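Long-range contacts in adenine Deaminase (Enterococcus faecalis, PDB 2ICS), which catalyses, with very low efficiency in vitro, the deacetylation of acetyl-(R)-mandelate, and binds two zinc ions per subunit: residues Tyr5-Asn11 against Ala40-Leu46; Pro19-Ala23 against Val32-Ile36; Thr50-Trp56 against Asp330-Ile336; Pro74-Val79 against Gln106-Asn110. All coordinates share one frame; numbering follows the deposited sequence.

Interaction 1 of 4, residues Tyr5-Asn11 against Ala40-Leu46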
loop_
_atom_site.group_PDB
_atom_site.type_symbol
_atom_site.label_atom_id
_atom_site.label_comp_id
_atom_site.label_asym_id
_atom_site.label_seq_id
_atom_site.Cartn_x
_atom_site.Cartn_y
_atom_site.Cartn_z
ATOM N N TYR A 5 11.199 -14.975 -26.711
ATOM C CA TYR A 5 10.876 -14.206 -25.518
ATOM C C TYR A 5 12.050 -14.445 -24.584
ATOM O O TYR A 5 12.896 -15.299 -24.857
ATOM C CB TYR A 5 9.603 -14.729 -24.843
ATOM C CG TYR A 5 8.337 -14.634 -25.665
ATOM C CD1 TYR A 5 7.861 -13.401 -26.115
ATOM C CD2 TYR A 5 7.593 -15.776 -25.962
ATOM C CE1 TYR A 5 6.671 -13.310 -26.842
ATOM C CE2 TYR A 5 6.405 -15.698 -26.685
ATOM C CZ TYR A 5 5.948 -14.464 -27.122
ATOM O OH TYR A 5 4.771 -14.387 -27.838
ATOM N N ASP A 6 12.110 -13.697 -23.490
ATOM C CA ASP A 6 13.179 -13.881 -22.519
ATOM C C ASP A 6 12.684 -14.852 -21.455
ATOM O O ASP A 6 13.409 -15.747 -21.029
ATOM C CB ASP A 6 13.562 -12.549 -21.864
ATOM C CG ASP A 6 14.132 -11.551 -22.857
ATOM O OD1 ASP A 6 15.085 -11.908 -23.581
ATOM O OD2 ASP A 6 13.632 -10.408 -22.910
ATOM N N LEU A 7 11.436 -14.673 -21.037
ATOM C CA LEU A 7 10.856 -15.528 -20.016
ATOM C C LEU A 7 9.434 -15.923 -20.361
ATOM O O LEU A 7 8.668 -15.133 -20.910
ATOM C CB LEU A 7 10.871 -14.821 -18.662
ATOM C CG LEU A 7 10.389 -15.661 -17.472
ATOM C CD1 LEU A 7 11.301 -16.864 -17.295
ATOM C CD2 LEU A 7 10.383 -14.811 -16.206
ATOM N N LEU A 8 9.086 -17.157 -20.027
ATOM C CA LEU A 8 7.759 -17.670 -20.301
ATOM C C LEU A 8 7.281 -18.441 -19.078
ATOM O O LEU A 8 7.996 -19.293 -18.555
ATOM C CB LEU A 8 7.807 -18.578 -21.529
ATOM C CG LEU A 8 6.480 -19.019 -22.141
ATOM C CD1 LEU A 8 5.638 -17.796 -22.493
ATOM C CD2 LEU A 8 6.766 -19.863 -23.386
ATOM N N ILE A 9 6.073 -18.130 -18.622
ATOM C CA ILE A 9 5.497 -18.776 -17.449
ATOM C C ILE A 9 4.256 -19.550 -17.877
ATOM O O ILE A 9 3.298 -18.970 -18.391
ATOM C CB ILE A 9 5.139 -17.714 -16.393
ATOM C CG1 ILE A 9 6.384 -16.877 -16.081
ATOM C CG2 ILE A 9 4.631 -18.372 -15.130
ATOM C CD1 ILE A 9 6.081 -15.557 -15.422
ATOM N N LYS A 10 4.278 -20.861 -17.659
ATOM C CA LYS A 10 3.178 -21.726 -18.070
ATOM C C LYS A 10 2.427 -22.390 -16.921
ATOM O O LYS A 10 2.920 -22.467 -15.795
ATOM C CB LYS A 10 3.712 -22.828 -18.990
ATOM C CG LYS A 10 4.848 -22.390 -19.897
ATOM C CD LYS A 10 4.374 -22.004 -21.285
ATOM C CE LYS A 10 3.899 -23.224 -22.067
ATOM N NZ LYS A 10 3.554 -22.861 -23.473
ATOM N N ASN A 11 1.227 -22.870 -17.241
ATOM C CA ASN A 11 0.361 -23.580 -16.307
ATOM C C ASN A 11 -0.181 -22.749 -15.148
ATOM O O ASN A 11 -0.600 -23.286 -14.126
ATOM C CB ASN A 11 1.091 -24.814 -15.770
ATOM C CG ASN A 11 0.186 -26.024 -15.680
ATOM O OD1 ASN A 11 -0.568 -26.313 -16.611
ATOM N ND2 ASN A 11 0.260 -26.745 -14.569
ATOM N N ALA A 40 11.752 -19.197 -25.634
ATOM C CA ALA A 40 12.239 -18.253 -24.641
ATOM C C ALA A 40 13.488 -18.774 -23.942
ATOM O O ALA A 40 13.668 -19.982 -23.791
ATOM C CB ALA A 40 11.148 -17.961 -23.619
ATOM N N LYS A 41 14.345 -17.848 -23.520
ATOM C CA LYS A 41 15.585 -18.184 -22.827
ATOM C C LYS A 41 15.309 -19.174 -21.707
ATOM O O LYS A 41 15.990 -20.191 -21.576
ATOM C CB LYS A 41 16.226 -16.921 -22.243
ATOM C CG LYS A 41 16.690 -15.911 -23.282
ATOM C CD LYS A 41 17.873 -16.433 -24.090
ATOM C CE LYS A 41 19.144 -16.547 -23.249
ATOM N NZ LYS A 41 19.043 -17.549 -22.146
ATOM N N GLU A 42 14.311 -18.862 -20.890
ATOM C CA GLU A 42 13.940 -19.733 -19.789
ATOM C C GLU A 42 12.423 -19.838 -19.734
ATOM O O GLU A 42 11.710 -18.878 -20.038
ATOM C CB GLU A 42 14.477 -19.189 -18.462
ATOM C CG GLU A 42 14.664 -20.268 -17.403
ATOM C CD GLU A 42 15.100 -19.716 -16.059
ATOM O OE1 GLU A 42 15.992 -18.842 -16.034
ATOM O OE2 GLU A 42 14.557 -20.165 -15.026
ATOM N N THR A 43 11.937 -21.011 -19.350
ATOM C CA THR A 43 10.505 -21.250 -19.252
ATOM C C THR A 43 10.185 -21.870 -17.905
ATOM O O THR A 43 10.823 -22.834 -17.491
ATOM C CB THR A 43 10.020 -22.196 -20.371
ATOM O OG1 THR A 43 10.257 -21.586 -21.645
ATOM C CG2 THR A 43 8.526 -22.493 -20.223
ATOM N N ILE A 44 9.202 -21.305 -17.216
ATOM C CA ILE A 44 8.801 -21.818 -15.916
ATOM C C ILE A 44 7.510 -22.615 -16.055
ATOM O O ILE A 44 6.555 -22.164 -16.690
ATOM C CB ILE A 44 8.579 -20.673 -14.904
ATOM C CG1 ILE A 44 9.899 -19.937 -14.653
ATOM C CG2 ILE A 44 8.020 -21.228 -13.597
ATOM C CD1 ILE A 44 9.775 -18.769 -13.686
ATOM N N HIS A 45 7.496 -23.804 -15.465
ATOM C CA HIS A 45 6.329 -24.673 -15.516
ATOM C C HIS A 45 5.762 -24.806 -14.111
ATOM O O HIS A 45 6.225 -25.617 -13.315
ATOM C CB HIS A 45 6.726 -26.041 -16.076
ATOM C CG HIS A 45 7.256 -25.982 -17.476
ATOM N ND1 HIS A 45 6.437 -25.824 -18.574
ATOM C CD2 HIS A 45 8.523 -25.993 -17.951
ATOM C CE1 HIS A 45 7.178 -25.742 -19.665
ATOM N NE2 HIS A 45 8.448 -25.840 -19.315
ATOM N N LEU A 46 4.758 -23.990 -13.813
ATOM C CA LEU A 46 4.127 -23.994 -12.500
ATOM C C LEU A 46 3.371 -25.286 -12.225
ATOM O O LEU A 46 2.956 -25.984 -13.149
ATOM C CB LEU A 46 3.167 -22.804 -12.385
ATOM C CG LEU A 46 3.828 -21.443 -12.613
ATOM C CD1 LEU A 46 2.775 -20.359 -12.685
ATOM C CD2 LEU A 46 4.819 -21.169 -11.498
#

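Interaction 2 of 4, residues Pro19-Ala23 against Val32-Ile36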
loop_
_atom_site.group_PDB
_atom_site.type_symbol
_atom_site.label_atom_id
_atom_site.label_comp_id
_atom_site.label_asym_id
_atom_site.label_seq_id
_atom_site.Cartn_x
_atom_site.Cartn_y
_atom_site.Cartn_z
ATOM N N PRO A 19 -7.166 -19.846 -16.811
ATOM C CA PRO A 19 -5.856 -20.387 -17.183
ATOM C C PRO A 19 -5.037 -19.244 -17.761
ATOM O O PRO A 19 -5.551 -18.460 -18.561
ATOM C CB PRO A 19 -6.194 -21.430 -18.252
ATOM C CG PRO A 19 -7.630 -21.783 -17.974
ATOM C CD PRO A 19 -8.231 -20.454 -17.625
ATOM N N VAL A 20 -3.772 -19.136 -17.370
ATOM C CA VAL A 20 -2.954 -18.053 -17.892
ATOM C C VAL A 20 -1.482 -18.409 -18.068
ATOM O O VAL A 20 -0.922 -19.201 -17.311
ATOM C CB VAL A 20 -3.066 -16.801 -16.985
ATOM C CG1 VAL A 20 -2.345 -17.038 -15.672
ATOM C CG2 VAL A 20 -2.502 -15.596 -17.690
ATOM N N GLU A 21 -0.873 -17.824 -19.096
ATOM C CA GLU A 21 0.540 -18.010 -19.396
ATOM C C GLU A 21 1.029 -16.618 -19.763
ATOM O O GLU A 21 0.335 -15.880 -20.460
ATOM C CB GLU A 21 0.740 -18.971 -20.575
ATOM C CG GLU A 21 0.022 -20.309 -20.416
ATOM C CD GLU A 21 0.659 -21.431 -21.228
ATOM O OE1 GLU A 21 1.136 -21.166 -22.355
ATOM O OE2 GLU A 21 0.668 -22.584 -20.739
ATOM N N ILE A 22 2.213 -16.252 -19.285
ATOM C CA ILE A 22 2.756 -14.929 -19.560
ATOM C C ILE A 22 4.105 -14.992 -20.270
ATOM O O ILE A 22 4.982 -15.762 -19.892
ATOM C CB ILE A 22 2.918 -14.105 -18.245
ATOM C CG1 ILE A 22 1.564 -13.936 -17.549
ATOM C CG2 ILE A 22 3.493 -12.733 -18.551
ATOM C CD1 ILE A 22 1.083 -15.160 -16.808
ATOM N N ALA A 23 4.259 -14.168 -21.302
ATOM C CA ALA A 23 5.498 -14.104 -22.070
ATOM C C ALA A 23 6.183 -12.782 -21.747
ATOM O O ALA A 23 5.564 -11.725 -21.822
ATOM C CB ALA A 23 5.194 -14.197 -23.563
ATOM N N VAL A 32 0.058 -12.368 -23.097
ATOM C CA VAL A 32 -0.703 -13.031 -22.047
ATOM C C VAL A 32 -1.872 -13.779 -22.674
ATOM O O VAL A 32 -2.676 -13.188 -23.390
ATOM C CB VAL A 32 -1.275 -12.017 -21.025
ATOM C CG1 VAL A 32 -2.035 -12.759 -19.934
ATOM C CG2 VAL A 32 -0.149 -11.178 -20.425
ATOM N N ALA A 33 -1.967 -15.075 -22.402
ATOM C CA ALA A 33 -3.048 -15.886 -22.946
ATOM C C ALA A 33 -3.160 -17.182 -22.165
ATOM O O ALA A 33 -2.270 -17.520 -21.389
ATOM C CB ALA A 33 -2.786 -16.187 -24.425
ATOM N N ALA A 34 -4.256 -17.906 -22.370
ATOM C CA ALA A 34 -4.463 -19.173 -21.682
ATOM C C ALA A 34 -3.336 -20.128 -22.076
ATOM O O ALA A 34 -2.911 -20.975 -21.285
ATOM C CB ALA A 34 -5.816 -19.761 -22.058
ATOM N N THR A 35 -2.855 -19.979 -23.304
ATOM C CA THR A 35 -1.765 -20.807 -23.803
ATOM C C THR A 35 -0.876 -20.001 -24.741
ATOM O O THR A 35 -1.360 -19.335 -25.657
ATOM C CB THR A 35 -2.296 -22.052 -24.549
ATOM O OG1 THR A 35 -2.942 -22.928 -23.614
ATOM C CG2 THR A 35 -1.153 -22.805 -25.223
ATOM N N ILE A 36 0.429 -20.055 -24.494
ATOM C CA ILE A 36 1.393 -19.343 -25.321
ATOM C C ILE A 36 2.449 -20.310 -25.834
ATOM O O ILE A 36 3.260 -20.828 -25.065
ATOM C CB ILE A 36 2.111 -18.225 -24.538
ATOM C CG1 ILE A 36 1.091 -17.207 -24.019
ATOM C CG2 ILE A 36 3.141 -17.546 -25.438
ATOM C CD1 ILE A 36 1.703 -16.067 -23.244
#

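Interaction 3 of 4, residues Thr50-Trp56 against Asp330-Ile336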
loop_
_atom_site.group_PDB
_atom_site.type_symbol
_atom_site.label_atom_id
_atom_site.label_comp_id
_atom_site.label_asym_id
_atom_site.label_seq_id
_atom_site.Cartn_x
_atom_site.Cartn_y
_atom_site.Cartn_z
ATOM N N THR A 50 -1.540 -23.538 -9.077
ATOM C CA THR A 50 -0.777 -22.364 -8.670
ATOM C C THR A 50 -1.408 -21.108 -9.269
ATOM O O THR A 50 -1.785 -21.085 -10.443
ATOM C CB THR A 50 0.695 -22.455 -9.137
ATOM O OG1 THR A 50 1.305 -23.632 -8.592
ATOM C CG2 THR A 50 1.475 -21.236 -8.674
ATOM N N TYR A 51 -1.527 -20.066 -8.456
ATOM C CA TYR A 51 -2.113 -18.813 -8.915
ATOM C C TYR A 51 -1.040 -17.823 -9.342
ATOM O O TYR A 51 0.116 -17.910 -8.912
ATOM C CB TYR A 51 -2.960 -18.188 -7.805
ATOM C CG TYR A 51 -4.145 -19.022 -7.384
ATOM C CD1 TYR A 51 -5.292 -19.089 -8.173
ATOM C CD2 TYR A 51 -4.122 -19.748 -6.193
ATOM C CE1 TYR A 51 -6.389 -19.858 -7.786
ATOM C CE2 TYR A 51 -5.215 -20.524 -5.797
ATOM C CZ TYR A 51 -6.343 -20.573 -6.600
ATOM O OH TYR A 51 -7.416 -21.347 -6.222
ATOM N N VAL A 52 -1.441 -16.882 -10.191
ATOM C CA VAL A 52 -0.553 -15.843 -10.695
ATOM C C VAL A 52 -1.348 -14.546 -10.802
ATOM O O VAL A 52 -2.518 -14.554 -11.199
ATOM C CB VAL A 52 -0.015 -16.169 -12.109
ATOM C CG1 VAL A 52 1.081 -15.184 -12.483
ATOM C CG2 VAL A 52 0.499 -17.596 -12.168
ATOM N N SER A 53 -0.719 -13.435 -10.446
ATOM C CA SER A 53 -1.373 -12.142 -10.536
ATOM C C SER A 53 -0.318 -11.106 -10.851
ATOM O O SER A 53 0.857 -11.433 -11.004
ATOM C CB SER A 53 -2.047 -11.777 -9.214
ATOM O OG SER A 53 -1.087 -11.418 -8.231
ATOM N N ALA A 54 -0.742 -9.854 -10.960
ATOM C CA ALA A 54 0.193 -8.774 -11.210
ATOM C C ALA A 54 1.016 -8.717 -9.928
ATOM O O ALA A 54 0.539 -9.139 -8.877
ATOM C CB ALA A 54 -0.557 -7.475 -11.414
ATOM N N GLY A 55 2.248 -8.223 -10.008
ATOM C CA GLY A 55 3.063 -8.142 -8.807
ATOM C C GLY A 55 2.331 -7.366 -7.727
ATOM O O GLY A 55 1.825 -6.274 -7.984
ATOM N N TRP A 56 2.263 -7.921 -6.523
ATOM C CA TRP A 56 1.566 -7.249 -5.430
ATOM C C TRP A 56 2.251 -5.933 -5.092
ATOM O O TRP A 56 3.471 -5.825 -5.173
ATOM C CB TRP A 56 1.515 -8.144 -4.191
ATOM C CG TRP A 56 0.790 -9.447 -4.389
ATOM C CD1 TRP A 56 -0.029 -9.789 -5.433
ATOM C CD2 TRP A 56 0.792 -10.574 -3.495
ATOM N NE1 TRP A 56 -0.537 -11.059 -5.242
ATOM C CE2 TRP A 56 -0.049 -11.562 -4.063
ATOM C CE3 TRP A 56 1.426 -10.844 -2.271
ATOM C CZ2 TRP A 56 -0.273 -12.803 -3.448
ATOM C CZ3 TRP A 56 1.204 -12.080 -1.656
ATOM C CH2 TRP A 56 0.359 -13.043 -2.251
ATOM N N ASP A 330 6.254 -7.542 -13.707
ATOM C CA ASP A 330 6.265 -7.781 -12.265
ATOM C C ASP A 330 5.097 -8.720 -12.006
ATOM O O ASP A 330 3.963 -8.423 -12.386
ATOM C CB ASP A 330 6.047 -6.489 -11.472
ATOM C CG ASP A 330 7.179 -5.498 -11.636
ATOM O OD1 ASP A 330 8.291 -5.903 -12.047
ATOM O OD2 ASP A 330 6.958 -4.308 -11.333
ATOM N N LEU A 331 5.371 -9.853 -11.371
ATOM C CA LEU A 331 4.328 -10.829 -11.087
ATOM C C LEU A 331 4.543 -11.506 -9.751
ATOM O O LEU A 331 5.663 -11.608 -9.263
ATOM C CB LEU A 331 4.292 -11.924 -12.160
ATOM C CG LEU A 331 3.998 -11.585 -13.621
ATOM C CD1 LEU A 331 5.205 -10.909 -14.266
ATOM C CD2 LEU A 331 3.675 -12.873 -14.356
ATOM N N THR A 332 3.453 -11.974 -9.166
ATOM C CA THR A 332 3.521 -12.682 -7.911
ATOM C C THR A 332 2.848 -14.017 -8.184
ATOM O O THR A 332 1.746 -14.068 -8.739
ATOM C CB THR A 332 2.788 -11.927 -6.786
ATOM O OG1 THR A 332 3.383 -10.630 -6.619
ATOM C CG2 THR A 332 2.891 -12.698 -5.475
ATOM N N ILE A 333 3.541 -15.090 -7.828
ATOM C CA ILE A 333 3.057 -16.446 -8.029
ATOM C C ILE A 333 2.845 -17.001 -6.629
ATOM O O ILE A 333 3.752 -16.966 -5.789
ATOM C CB ILE A 333 4.097 -17.255 -8.825
ATOM C CG1 ILE A 333 4.393 -16.517 -10.140
ATOM C CG2 ILE A 333 3.584 -18.652 -9.111
ATOM C CD1 ILE A 333 5.397 -17.204 -11.043
ATOM N N PHE A 334 1.644 -17.511 -6.379
ATOM C CA PHE A 334 1.301 -17.977 -5.046
ATOM C C PHE A 334 0.292 -19.111 -4.990
ATOM O O PHE A 334 -0.243 -19.550 -6.008
ATOM C CB PHE A 334 0.730 -16.790 -4.275
ATOM C CG PHE A 334 -0.460 -16.160 -4.953
ATOM C CD1 PHE A 334 -1.754 -16.591 -4.664
ATOM C CD2 PHE A 334 -0.281 -15.183 -5.932
ATOM C CE1 PHE A 334 -2.854 -16.058 -5.343
ATOM C CE2 PHE A 334 -1.373 -14.646 -6.618
ATOM C CZ PHE A 334 -2.660 -15.084 -6.325
ATOM N N THR A 335 0.025 -19.555 -3.764
ATOM C CA THR A 335 -0.939 -20.609 -3.503
ATOM C C THR A 335 -1.894 -20.099 -2.435
ATOM O O THR A 335 -1.567 -19.185 -1.682
ATOM C CB THR A 335 -0.279 -21.892 -2.937
ATOM O OG1 THR A 335 0.361 -21.584 -1.693
ATOM C CG2 THR A 335 0.738 -22.469 -3.913
ATOM N N ILE A 336 -3.078 -20.699 -2.388
ATOM C CA ILE A 336 -4.093 -20.362 -1.403
ATOM C C ILE A 336 -4.511 -21.710 -0.831
ATOM O O ILE A 336 -4.937 -22.595 -1.572
ATOM C CB ILE A 336 -5.307 -19.663 -2.052
ATOM C CG1 ILE A 336 -4.877 -18.314 -2.637
ATOM C CG2 ILE A 336 -6.403 -19.456 -1.020
ATOM C CD1 ILE A 336 -5.990 -17.563 -3.332
#

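Interaction 4 of 4, residues Pro74-Val79 against Gln106-Asn110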
loop_
_atom_site.group_PDB
_atom_site.type_symbol
_atom_site.label_atom_id
_atom_site.label_comp_id
_atom_site.label_asym_id
_atom_site.label_seq_id
_atom_site.Cartn_x
_atom_site.Cartn_y
_atom_site.Cartn_z
ATOM N N PRO A 74 13.907 -2.743 2.608
ATOM C CA PRO A 74 13.106 -2.936 1.399
ATOM C C PRO A 74 12.831 -4.377 0.974
ATOM O O PRO A 74 11.676 -4.772 0.806
ATOM C CB PRO A 74 13.893 -2.162 0.351
ATOM C CG PRO A 74 14.368 -0.992 1.139
ATOM C CD PRO A 74 14.864 -1.635 2.422
ATOM N N ASP A 75 13.875 -5.172 0.804
ATOM C CA ASP A 75 13.651 -6.534 0.361
ATOM C C ASP A 75 13.042 -7.477 1.391
ATOM O O ASP A 75 12.547 -8.541 1.024
ATOM C CB ASP A 75 14.937 -7.114 -0.235
ATOM C CG ASP A 75 15.410 -6.334 -1.455
ATOM O OD1 ASP A 75 14.559 -5.763 -2.177
ATOM O OD2 ASP A 75 16.632 -6.296 -1.697
ATOM N N GLU A 76 13.057 -7.099 2.668
ATOM C CA GLU A 76 12.452 -7.947 3.698
ATOM C C GLU A 76 10.934 -7.777 3.705
ATOM O O GLU A 76 10.213 -8.660 4.157
ATOM C CB GLU A 76 12.987 -7.612 5.099
ATOM C CG GLU A 76 14.448 -7.962 5.324
ATOM C CD GLU A 76 14.758 -9.410 4.996
ATOM O OE1 GLU A 76 14.076 -10.309 5.528
ATOM O OE2 GLU A 76 15.690 -9.644 4.206
ATOM N N ILE A 77 10.452 -6.640 3.214
ATOM C CA ILE A 77 9.011 -6.376 3.166
ATOM C C ILE A 77 8.528 -6.430 1.727
ATOM O O ILE A 77 7.328 -6.350 1.460
ATOM C CB ILE A 77 8.664 -4.968 3.698
ATOM C CG1 ILE A 77 9.357 -3.918 2.826
ATOM C CG2 ILE A 77 9.080 -4.834 5.153
ATOM C CD1 ILE A 77 8.936 -2.502 3.109
ATOM N N GLY A 78 9.473 -6.546 0.801
ATOM C CA GLY A 78 9.124 -6.578 -0.604
ATOM C C GLY A 78 9.254 -7.936 -1.256
ATOM O O GLY A 78 8.500 -8.858 -0.952
ATOM N N VAL A 79 10.228 -8.056 -2.150
ATOM C CA VAL A 79 10.458 -9.286 -2.885
ATOM C C VAL A 79 10.344 -10.560 -2.046
ATOM O O VAL A 79 9.743 -11.533 -2.487
ATOM C CB VAL A 79 11.836 -9.242 -3.600
ATOM C CG1 VAL A 79 12.954 -9.050 -2.586
ATOM C CG2 VAL A 79 12.045 -10.513 -4.418
ATOM N N GLN A 106 19.427 0.077 -4.834
ATOM C CA GLN A 106 20.109 -1.209 -4.721
ATOM C C GLN A 106 19.186 -2.360 -4.317
ATOM O O GLN A 106 19.614 -3.514 -4.260
ATOM C CB GLN A 106 21.267 -1.097 -3.719
ATOM C CG GLN A 106 20.836 -0.712 -2.313
ATOM C CD GLN A 106 21.991 -0.672 -1.318
ATOM O OE1 GLN A 106 22.964 0.069 -1.498
ATOM N NE2 GLN A 106 21.884 -1.471 -0.257
ATOM N N ALA A 107 17.922 -2.049 -4.041
ATOM C CA ALA A 107 16.957 -3.069 -3.638
ATOM C C ALA A 107 16.411 -3.816 -4.850
ATOM O O ALA A 107 16.276 -3.248 -5.925
ATOM C CB ALA A 107 15.807 -2.429 -2.859
ATOM N N LYS A 108 16.111 -5.096 -4.673
ATOM C CA LYS A 108 15.569 -5.895 -5.764
ATOM C C LYS A 108 14.144 -5.410 -6.002
ATOM O O LYS A 108 13.677 -5.317 -7.141
ATOM C CB LYS A 108 15.565 -7.378 -5.382
ATOM C CG LYS A 108 16.952 -8.000 -5.213
ATOM C CD LYS A 108 16.843 -9.407 -4.622
ATOM C CE LYS A 108 18.172 -10.162 -4.648
ATOM N NZ LYS A 108 19.250 -9.480 -3.874
ATOM N N THR A 109 13.469 -5.087 -4.905
ATOM C CA THR A 109 12.097 -4.607 -4.937
ATOM C C THR A 109 12.043 -3.216 -5.547
ATOM O O THR A 109 12.980 -2.438 -5.388
ATOM C CB THR A 109 11.521 -4.511 -3.508
ATOM O OG1 THR A 109 11.732 -5.750 -2.818
ATOM C CG2 THR A 109 10.034 -4.214 -3.551
ATOM N N ASN A 110 10.962 -2.904 -6.256
ATOM C CA ASN A 110 10.815 -1.565 -6.811
ATOM C C ASN A 110 10.375 -0.723 -5.624
ATOM O O ASN A 110 9.436 -1.089 -4.914
ATOM C CB ASN A 110 9.735 -1.511 -7.896
ATOM C CG ASN A 110 10.061 -2.380 -9.086
ATOM O OD1 ASN A 110 11.186 -2.374 -9.578
ATOM N ND2 ASN A 110 9.074 -3.131 -9.564
#

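Interaction 1 of 4, residues Tyr5-Asn11 against Ala40-Leu46
I9 overlaps L46: its CG2 branch lies obliquely across CD1 of L46, 3.7 Å away. With CG2 anti to the backbone N of I9 and CG1 beside that N (chi1 -55°), the short branch is the one that makes this contact. On the same face, CD1 of L7 sits over the backbone of E42, 3.4 Å from E42 O, and brushes CG1 of I44. The other face carries Y5, L8, K10, A40, T43 and H45. There CB of A40 touches both CB of Y5 and CB of L8, and CG of K10 meets CG2 of T43 at 3.7 Å. The K10 chain then bends away, and its NZ bonds to I36 O.

The two strands are parallel and in direct register, L8 beside T43 and I9 beside I44. The hydrogen bonds in the middle are the shortest, 2.7 Å from I44 N to L8 O and 2.8 Å from K10 N to I44 O, and nearly straight. At the far end ND2 of N11 reaches L46 O at 3.1 Å from above the carbonyl plane.

A classic beta bulge sets D6 and L7 together opposite I24 of strand 19-25. Strand 42-45 is one of the two outermost strands of a four-stranded mixed sheet, and strand 5-13 lies between it and strand 19-25. The face with L7, I9 and I44 packs on I363 of strand 350-364 and I368 of strand 367-370.

Interaction 2 of 4, residues Pro19-Ala23 against Val32-Ile36
The E21 carboxylate is the flat group here. I36 N approaches its OE1 on the anti side, away from OE2, and 32° out of the carboxylate plane. The bond is short for its kind, 2.5 Å from I36 N to E21 OE1, and the exact length is doubtful. This is the end of a beta hairpin: strand 19-25 runs out, turns, and comes back as strand 28-33. Past A33 the returning chain leaves the strand and curls over E21, so that the loop backbone at T35 and I36 meets the carboxylate.

The E21 chain starts beside its own backbone N (chi1 -53°) and is extended beyond CG. Its CG passes 3.1 Å from A34 O, and its OE1 ends up beside T35 CA and I36 N. The same OE1 forms a salt bridge with K10 NZ of the adjoining strand. Two partners therefore grip this buried acid oxygen, and the lysine would be expected to favour the charged form.

E21 and A33 are an antiparallel hydrogen-bonded pair. E21 N gives to A33 O at 2.7 Å, and A33 N gives to E21 O at 3.1 Å. I22 and V32 form the next, non-hydrogen-bonded pair.

V20 and V32 meet on the face away from the carboxylate. CG2 of V20 packs on CG1 of V32 at 3.6 Å. At the open end, CB of P19 touches CB of A34. The I36 side chain lies along strand 19-23, with its CD1 4.0 Å from CB of A23.

Interaction 3 of 4, residues Thr50-Trp56 against Asp330-Ile336
The F334 ring is held between two side chains from the other strand. CB of Y51 lies over one face, 3.6 Å from the ring centroid, and CZ2 of W56 lies over the opposite face, offset toward the rim. CB of S53 is at the edge, in the ring plane. F334 reaches this slot because its CG stands between the backbone N and the carbonyl carbon (chi1 57°), which turns the ring in toward strand 51-54.

The three rings form an aromatic cluster, but are not stacked. The Y51 and F334 planes are 21° apart and slid past each other, so the rings barely overlap. W56 meets F334 obliquely, at 47°. The Y51 ring goes on to touch I336: its CE2 is 3.8 Å from I336 CB.

These antiparallel neighbours in a mixed sheet pair the start of strand 51-61, which leads to the zinc ligands H60 and H62 and is probably the first barrel strand, with the start of strand 331-344, late in the chain. Y51 with F334, and S53 with T332, are the hydrogen-bonded pairs.

CG2 of T332 sits over the centre of the W56 six-membered ring, 3.6 Å from the centroid. T332 OG1 accepts W56 N at 2.9 Å and bonds to G82 O as well, so this buried hydroxyl has two partners.

The other face of the pair is aliphatic. CG1 of V52 crosses CD2 of L331 at 3.9 Å, and CG2 of T50 presses on CG2 of I333 at a tight 3.4 Å. L46 packs on V52 and I333, and helix 300-305 puts I304 against S53, W56 and F334.

Interaction 4 of 4, residues Pro74-Val79 against Gln106-Asn110
D75 holds CG beside its backbone N (chi1 -62°), and T109 holds OG1 beside its own (chi1 -51°); these turns bring the D75 carboxylate and the T109 hydroxyl together. The contact ties a short, weakly bonded helix at about 74-77 to a loop of the barrel's beta-alpha-beta crossover, between helix 97-105 and strand 110-114.

OD1 of D75 does most of the work. It accepts T109 N nearly along its C-O axis, at 3.0 Å, and T109 OG1 on its anti lone pair, at 2.9 Å. K108 N adds weak bonds to both carboxylate oxygens. Two successive loop N-H groups and one hydroxyl thus point to one carboxylate, and would be expected to favour its charged form. The ammonium of K108 is not in contact: its NZ stays 4.7 Å from OD2 of D75.

Beside the polar cluster, CB of P74 packs on CB of A107 at 3.7 Å. V79 touches CB of K108 through CG1, and Y369 of strand 367-370 lies against both V79 and K108.

The T109 hydroxyl is used twice. It gives its proton to D75, and its oxygen accepts V79 N in a nearly straight bond of 2.8 Å, with an angle of 172° at the hydrogen.

How the interactions relate
Interactions 1 and 2 share one sheet, their centres 10 Å apart. Interaction 2 is nested in the loop that interaction 1 closes, and I9 N lies 2.9 Å from I22 O between them. Interaction 3 joins this sheet to the barrel side of the chain: L46 CD1 packs on V52 CG2 at 3.6 Å, and I22 CG1 meets L331 CD2 at 4.0 Å. Interaction 4 lies inside the long loop closed by interaction 3, and N110 ND2 is 3.0 Å from D330 OD2. It is the nearest of the four to the metal site, yet the side chain of P74 is still about 10 Å from that of the zinc ligand H62. The other three lie away from the zinc and adenine sites.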